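Side-chain contacts in diacylglycerol lipase (PDB 5XK2), which probably hydrolyses the ester bonds of mono- and diacylglycerols and is captured here in a closed conformation: residues F18-W21 / V22-A25; T233-T236 / D237-T241; T122-K125 / V126-D129. One frame throughout, in Å; residues are numbered along the deposited sequence.

Three contacts between near neighbours in sequence illustrate how the place of a segment in an alpha/beta-hydrolase fold sets its chemistry. Interaction 1, on helix 14-27, is buried and largely aromatic; interaction 3, on helix 118-138, is half buried, with a tryptophan-arginine pair and waters bound at Lys125 O; interaction 2, in the loop leading into edge strand 240-243, lies at the surface and depends on an amide, a threonine and a water. Interactions 1 and 2 touch, because Lys19 NZ probably donates to Val235 O at 2.8 Å. Interaction 3 lies across the chain's centre from both, its centre about 23 Å from that of interaction 1.

Interaction 1 of 3, residues F18-W21 / V22-A25; sequences FKFW and VQYA
Gln23 N donates to Phe20 O at 2.9 Å, and Tyr24 N donates to Trp21 O at 3.0 Å. Each bond spans three residues; the helix is kinked here, since neither N bonds to the carbonyl four residues before it. Trp21 O also receives a weak bond from Ala25 N, the regular partner one residue further on. Lys19 O, without the backbone N of Gln23 as partner, is served instead by a water, which donates to it at 2.7 Å, and by the Gln23 side chain, which reaches back along the helix so that NE2 gives it a weak but fairly straight bond of 3.3 Å. The same water weakly accepts from NE2, and Gln23 OE1 is held by the backbone N of Asp51.

Beyond this polar strip the aromatic rings take over. Phe20, its CG anti to the backbone N (chi1 177°), turns its ring along the helix toward Tyr24, whose edge points at the Phe20 face in an offset edge-to-face pair with planes at 88°. Trp21 and Tyr24 instead run alongside each other; their planes differ by 23°, but the rings are so offset that they barely overlap, and they meet along Trp21 CE3 and CZ3 against Tyr24 CD2 and CE2, CE3 to CD2 being 3.6 Å. Phe20 CD2 sits over the centre of the Trp21 face, completing a three-ring cluster.

Around the cluster, helix 14-27 packs against the central sheet and helix 50-55: Trp21 stacks on Tyr176 of strand 173-178 and touches Val148 of strand 146-152, Tyr24 OH bonds to Ser57 and Asp78, and Phe20 and Gln23 lean on helix 50-55.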
loop_
_atom_site.group_PDB
_atom_site.type_symbol
_atom_site.label_atom_id
_atom_site.label_comp_id
_atom_site.label_asym_id
_atom_site.label_seq_id
_atom_site.Cartn_x
_atom_site.Cartn_y
_atom_site.Cartn_z
ATOM N N PHE A 18 14.867 10.979 -21.172
ATOM C CA PHE A 18 13.851 10.589 -20.196
ATOM C C PHE A 18 14.129 9.198 -19.611
ATOM O O PHE A 18 13.883 8.946 -18.426
ATOM C CB PHE A 18 12.459 10.588 -20.839
ATOM C CG PHE A 18 11.932 11.948 -21.203
ATOM C CD1 PHE A 18 12.539 13.112 -20.748
ATOM C CD2 PHE A 18 10.805 12.056 -22.014
ATOM C CE1 PHE A 18 12.017 14.360 -21.075
ATOM C CE2 PHE A 18 10.279 13.294 -22.351
ATOM C CZ PHE A 18 10.883 14.446 -21.899
ATOM N N LYS A 19 14.614 8.292 -20.458
ATOM C CA LYS A 19 14.959 6.935 -20.028
ATOM C C LYS A 19 16.205 6.885 -19.145
ATOM O O LYS A 19 16.461 5.880 -18.471
ATOM C CB LYS A 19 15.162 6.040 -21.251
ATOM C CG LYS A 19 13.861 5.717 -21.968
ATOM C CD LYS A 19 14.124 5.014 -23.300
ATOM C CE LYS A 19 12.803 4.625 -23.963
ATOM N NZ LYS A 19 13.053 3.884 -25.241
ATOM N N PHE A 20 17.026 7.931 -19.204
ATOM C CA PHE A 20 18.216 7.983 -18.372
ATOM C C PHE A 20 17.960 8.469 -16.938
ATOM O O PHE A 20 18.328 7.795 -15.975
ATOM C CB PHE A 20 19.261 8.880 -19.041
ATOM C CG PHE A 20 20.514 9.057 -18.234
ATOM C CD1 PHE A 20 21.367 7.990 -18.026
ATOM C CD2 PHE A 20 20.835 10.295 -17.686
ATOM C CE1 PHE A 20 22.538 8.134 -17.291
ATOM C CE2 PHE A 20 22.002 10.448 -16.949
ATOM C CZ PHE A 20 22.847 9.375 -16.740
ATOM N N TRP A 21 17.302 9.618 -16.769
ATOM C CA TRP A 21 17.243 10.199 -15.428
ATOM C C TRP A 21 16.396 9.352 -14.487
ATOM O O TRP A 21 16.596 9.402 -13.266
ATOM C CB TRP A 21 16.731 11.665 -15.468
ATOM C CG TRP A 21 17.655 12.520 -16.288
ATOM C CD1 TRP A 21 17.440 12.973 -17.547
ATOM C CD2 TRP A 21 18.982 12.934 -15.929
ATOM N NE1 TRP A 21 18.543 13.684 -17.995
ATOM C CE2 TRP A 21 19.506 13.653 -17.020
ATOM C CE3 TRP A 21 19.778 12.756 -14.788
ATOM C CZ2 TRP A 21 20.779 14.222 -17.000
ATOM C CZ3 TRP A 21 21.046 13.320 -14.772
ATOM C CH2 TRP A 21 21.537 14.037 -15.878
ATOM N N VAL A 22 15.493 8.543 -15.039
ATOM C CA VAL A 22 14.674 7.683 -14.182
ATOM C C VAL A 22 15.559 6.670 -13.432
ATOM O O VAL A 22 15.186 6.186 -12.368
ATOM C CB VAL A 22 13.569 6.951 -14.992
ATOM C CG1 VAL A 22 14.166 5.944 -15.978
ATOM C CG2 VAL A 22 12.537 6.304 -14.051
ATOM N N GLN A 23 16.738 6.379 -13.966
ATOM C CA GLN A 23 17.648 5.461 -13.286
ATOM C C GLN A 23 18.212 6.059 -11.996
ATOM O O GLN A 23 18.574 5.327 -11.068
ATOM C CB GLN A 23 18.784 5.048 -14.224
ATOM C CG GLN A 23 18.309 4.199 -15.400
ATOM C CD GLN A 23 19.427 3.907 -16.355
ATOM O OE1 GLN A 23 20.503 3.498 -15.937
ATOM N NE2 GLN A 23 19.201 4.159 -17.644
ATOM N N TYR A 24 18.294 7.391 -11.916
ATOM C CA TYR A 24 18.655 8.004 -10.642
ATOM C C TYR A 24 17.524 7.873 -9.630
ATOM O O TYR A 24 17.771 7.649 -8.448
ATOM C CB TYR A 24 19.037 9.482 -10.820
ATOM C CG TYR A 24 20.421 9.673 -11.390
ATOM C CD1 TYR A 24 21.547 9.564 -10.576
ATOM C CD2 TYR A 24 20.605 9.961 -12.741
ATOM C CE1 TYR A 24 22.812 9.737 -11.088
ATOM C CE2 TYR A 24 21.875 10.131 -13.272
ATOM C CZ TYR A 24 22.975 10.024 -12.440
ATOM O OH TYR A 24 24.250 10.187 -12.928
ATOM N N ALA A 25 16.288 8.037 -10.090
ATOM C CA ALA A 25 15.140 7.749 -9.245
ATOM C C ALA A 25 15.179 6.314 -8.739
ATOM O O ALA A 25 14.947 6.058 -7.563
ATOM C CB ALA A 25 13.835 8.002 -10.022
HETATM O O HOH W 1 16.483 3.299 -19.163
#

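Interaction 2 of 3, residues T233-T236 / D237-T241; sequences TTVT and DNQVT
Thr236 and Gln239 exchange hydrogen bonds that close a short turn, a worked case of a side-chain carbonyl accepting from a backbone N-H while the backbone closes the turn the other way. Thr236 N donates to Gln239 OE1 at 2.9 Å, in the carbonyl plane, while Gln239 N returns a bond of 2.9 Å to Thr236 O. The first torsion of Thr236 (chi1 74°) sets OG1 between its own N and carbonyl carbon, from where it gives OE1 a weak second bond and weakly accepts from Asn238 N.

The close apolar packing is on the inner flank. Val235 CG1 meets Val240 CG2 at 3.6 Å, the two side chains crossing at about a right angle, and Gln239 CB lies nearby; Val235 also rests on Phe272 and Ile227, and Val240 on Leu15 of helix 14-27. The loose side is that of Asp237 and Asn238, both exposed. At the other end of the contact a water joins three groups, donating to Thr233 OG1 and to Thr234 O (2.9 Å) and accepting from Gln239 NE2.

Both ends of one amide are thus engaged, OE1 by Thr236 and NE2 by the water, which should fix the flip of the amide.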
loop_
_atom_site.group_PDB
_atom_site.type_symbol
_atom_site.label_atom_id
_atom_site.label_comp_id
_atom_site.label_asym_id
_atom_site.label_seq_id
_atom_site.Cartn_x
_atom_site.Cartn_y
_atom_site.Cartn_z
ATOM N N THR A 233 7.905 -2.938 -21.214
ATOM C CA THR A 233 8.195 -2.928 -22.636
ATOM C C THR A 233 8.994 -1.679 -22.968
ATOM O O THR A 233 8.983 -0.717 -22.218
ATOM C CB THR A 233 6.914 -2.948 -23.524
ATOM O OG1 THR A 233 6.190 -1.716 -23.366
ATOM C CG2 THR A 233 6.026 -4.144 -23.181
ATOM N N THR A 234 9.655 -1.700 -24.117
ATOM C CA THR A 234 10.415 -0.538 -24.569
ATOM C C THR A 234 9.449 0.549 -25.016
ATOM O O THR A 234 8.611 0.315 -25.872
ATOM C CB THR A 234 11.354 -0.909 -25.728
ATOM O OG1 THR A 234 12.326 -1.855 -25.261
ATOM C CG2 THR A 234 12.068 0.344 -26.276
ATOM N N VAL A 235 9.568 1.736 -24.426
ATOM C CA VAL A 235 8.703 2.859 -24.767
ATOM C C VAL A 235 9.227 3.538 -26.023
ATOM O O VAL A 235 10.416 3.818 -26.105
ATOM C CB VAL A 235 8.644 3.889 -23.595
ATOM C CG1 VAL A 235 7.765 5.081 -23.948
ATOM C CG2 VAL A 235 8.136 3.209 -22.307
ATOM N N THR A 236 8.328 3.861 -26.946
ATOM C CA THR A 236 8.656 4.553 -28.204
ATOM C C THR A 236 8.071 5.961 -28.184
ATOM O O THR A 236 7.274 6.287 -27.308
ATOM C CB THR A 236 8.079 3.830 -29.439
ATOM O OG1 THR A 236 6.662 4.054 -29.497
ATOM C CG2 THR A 236 8.361 2.348 -29.368
ATOM N N ASP A 237 8.513 6.822 -29.108
ATOM C CA ASP A 237 8.001 8.200 -29.154
ATOM C C ASP A 237 6.487 8.245 -29.339
ATOM O O ASP A 237 5.807 9.144 -28.832
ATOM C CB ASP A 237 8.679 8.983 -30.280
ATOM C CG ASP A 237 10.077 9.444 -29.910
ATOM O OD1 ASP A 237 10.218 10.186 -28.910
ATOM O OD2 ASP A 237 11.033 9.061 -30.615
ATOM N N ASN A 238 5.953 7.256 -30.039
ATOM C CA ASN A 238 4.508 7.154 -30.245
ATOM C C ASN A 238 3.738 6.825 -28.976
ATOM O O ASN A 238 2.504 6.841 -28.973
ATOM C CB ASN A 238 4.186 6.070 -31.277
ATOM C CG ASN A 238 4.381 6.538 -32.686
ATOM O OD1 ASN A 238 4.381 7.736 -32.961
ATOM N ND2 ASN A 238 4.573 5.592 -33.595
ATOM N N GLN A 239 4.454 6.424 -27.940
ATOM C CA GLN A 239 3.846 6.081 -26.662
ATOM C C GLN A 239 4.016 7.135 -25.576
ATOM O O GLN A 239 3.799 6.846 -24.394
ATOM C CB GLN A 239 4.382 4.733 -26.189
ATOM C CG GLN A 239 3.964 3.619 -27.149
ATOM C CD GLN A 239 4.708 2.318 -26.895
ATOM O OE1 GLN A 239 5.928 2.317 -26.744
ATOM N NE2 GLN A 239 3.976 1.202 -26.828
ATOM N N VAL A 240 4.520 8.310 -25.946
ATOM C CA VAL A 240 4.585 9.414 -24.990
ATOM C C VAL A 240 3.865 10.613 -25.595
ATOM O O VAL A 240 4.210 11.070 -26.689
ATOM C CB VAL A 240 6.025 9.813 -24.634
ATOM C CG1 VAL A 240 6.036 10.890 -23.525
ATOM C CG2 VAL A 240 6.825 8.595 -24.161
ATOM N N THR A 241 2.869 11.106 -24.877
ATOM C CA THR A 241 2.030 12.204 -25.356
ATOM C C THR A 241 2.132 13.386 -24.410
ATOM O O THR A 241 1.982 13.206 -23.206
ATOM C CB THR A 241 0.572 11.744 -25.464
ATOM O OG1 THR A 241 0.500 10.636 -26.383
ATOM C CG2 THR A 241 -0.296 12.861 -25.952
HETATM O O HOH W 2 5.906 -0.820 -25.874
#

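Interaction 3 of 3, residues T122-K125 / V126-D129; sequences TAWK and VVRD
Trp124 O is approached by two amides of the next turn, Arg128 N at 2.8 Å and Val127 N at 3.1 Å, but both bonds are bent and weak. Val126 N gives Thr122 O a sounder bond of 3.0 Å. Lys125 O is engaged by solvent: one water donates to it at 2.7 Å and accepts from Asp129 N, and a second donates to it while accepting from Arg128 NE.

The main side-chain contact is that of Arg128 with Trp124. Arg128 CB lies over one face of the indole, 3.8 Å from the centroid of the six-membered ring and 12° off its normal, a CH-pi contact. CG and CD then run out past the CZ2-CE2 side of the ring, CG meeting Trp124 CZ2 at 3.6 Å, before a bend at chi3 (68°) turns the guanidinium, whose plane stands 74° from the indole. It is therefore the aliphatic shank that packs on the ring. Lys125 runs alongside, its CG over one face of the guanidinium and its CE 3.4 Å from Arg128 NH2. Both charged ends lie close, but the Arg128 charge is probably offset by Asp165, which forms a salt bridge with NH1.

Asp165 also accepts from Trp124 NE1, so one carboxylate of helix 154-168 receives both side chains. Trp124 packs further on Ala162 and Leu166 of that helix and, together with Val127, on Phe88 of strand 83-89, while Thr122, Ala123 and Val126 border the loop at Thr69.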
loop_
_atom_site.group_PDB
_atom_site.type_symbol
_atom_site.label_atom_id
_atom_site.label_comp_id
_atom_site.label_asym_id
_atom_site.label_seq_id
_atom_site.Cartn_x
_atom_site.Cartn_y
_atom_site.Cartn_z
ATOM N N THR A 122 7.096 19.384 4.047
ATOM C CA THR A 122 7.833 19.058 5.278
ATOM C C THR A 122 9.047 18.165 4.989
ATOM O O THR A 122 10.148 18.417 5.506
ATOM C CB THR A 122 6.909 18.379 6.304
ATOM O OG1 THR A 122 5.866 19.298 6.669
ATOM C CG2 THR A 122 7.699 17.978 7.559
ATOM N N ALA A 123 8.854 17.162 4.137
ATOM C CA ALA A 123 9.937 16.253 3.775
ATOM C C ALA A 123 11.114 17.019 3.164
ATOM O O ALA A 123 12.269 16.779 3.512
ATOM C CB ALA A 123 9.434 15.184 2.816
ATOM N N TRP A 124 10.822 17.939 2.249
ATOM C CA TRP A 124 11.861 18.749 1.631
ATOM C C TRP A 124 12.541 19.638 2.664
ATOM O O TRP A 124 13.758 19.756 2.677
ATOM C CB TRP A 124 11.262 19.600 0.510
ATOM C CG TRP A 124 12.068 20.809 0.083
ATOM C CD1 TRP A 124 11.638 22.109 0.069
ATOM C CD2 TRP A 124 13.416 20.832 -0.421
ATOM N NE1 TRP A 124 12.628 22.934 -0.402
ATOM C CE2 TRP A 124 13.726 22.178 -0.724
ATOM C CE3 TRP A 124 14.387 19.844 -0.657
ATOM C CZ2 TRP A 124 14.972 22.569 -1.239
ATOM C CZ3 TRP A 124 15.612 20.229 -1.179
ATOM C CH2 TRP A 124 15.901 21.578 -1.455
ATOM N N LYS A 125 11.741 20.252 3.531
ATOM C CA LYS A 125 12.299 21.173 4.534
ATOM C C LYS A 125 13.294 20.491 5.479
ATOM O O LYS A 125 14.247 21.124 5.921
ATOM C CB LYS A 125 11.187 21.821 5.355
ATOM C CG LYS A 125 10.441 22.905 4.624
ATOM C CD LYS A 125 9.767 23.828 5.619
ATOM C CE LYS A 125 10.793 24.643 6.379
ATOM N NZ LYS A 125 10.190 25.281 7.581
ATOM N N VAL A 126 13.062 19.221 5.780
ATOM C CA VAL A 126 13.939 18.475 6.688
ATOM C C VAL A 126 15.332 18.293 6.079
ATOM O O VAL A 126 16.328 18.284 6.798
ATOM C CB VAL A 126 13.319 17.094 7.044
ATOM C CG1 VAL A 126 14.345 16.173 7.704
ATOM C CG2 VAL A 126 12.122 17.276 7.969
ATOM N N VAL A 127 15.408 18.095 4.761
ATOM C CA VAL A 127 16.714 17.939 4.115
ATOM C C VAL A 127 17.251 19.142 3.325
ATOM O O VAL A 127 18.370 19.095 2.799
ATOM C CB VAL A 127 16.703 16.699 3.190
ATOM C CG1 VAL A 127 16.589 15.426 4.023
ATOM C CG2 VAL A 127 15.559 16.774 2.187
ATOM N N ARG A 128 16.481 20.227 3.241
ATOM C CA ARG A 128 16.851 21.358 2.389
ATOM C C ARG A 128 18.211 21.988 2.709
ATOM O O ARG A 128 19.006 22.274 1.810
ATOM C CB ARG A 128 15.762 22.437 2.473
ATOM C CG ARG A 128 16.173 23.766 1.888
ATOM C CD ARG A 128 14.975 24.724 1.761
ATOM N NE ARG A 128 14.465 25.161 3.069
ATOM C CZ ARG A 128 13.418 25.970 3.213
ATOM N NH1 ARG A 128 12.770 26.419 2.135
ATOM N NH2 ARG A 128 13.020 26.342 4.425
ATOM N N ASP A 129 18.466 22.249 3.989
ATOM C CA ASP A 129 19.697 22.936 4.379
ATOM C C ASP A 129 20.954 22.139 4.005
ATOM O O ASP A 129 21.915 22.706 3.472
ATOM C CB ASP A 129 19.675 23.220 5.877
ATOM C CG ASP A 129 18.611 24.236 6.256
ATOM O OD1 ASP A 129 18.208 25.034 5.382
ATOM O OD2 ASP A 129 18.181 24.239 7.429
HETATM O O HOH W 3 16.915 21.407 6.369
HETATM O O HOH W 4 14.705 23.923 6.101
#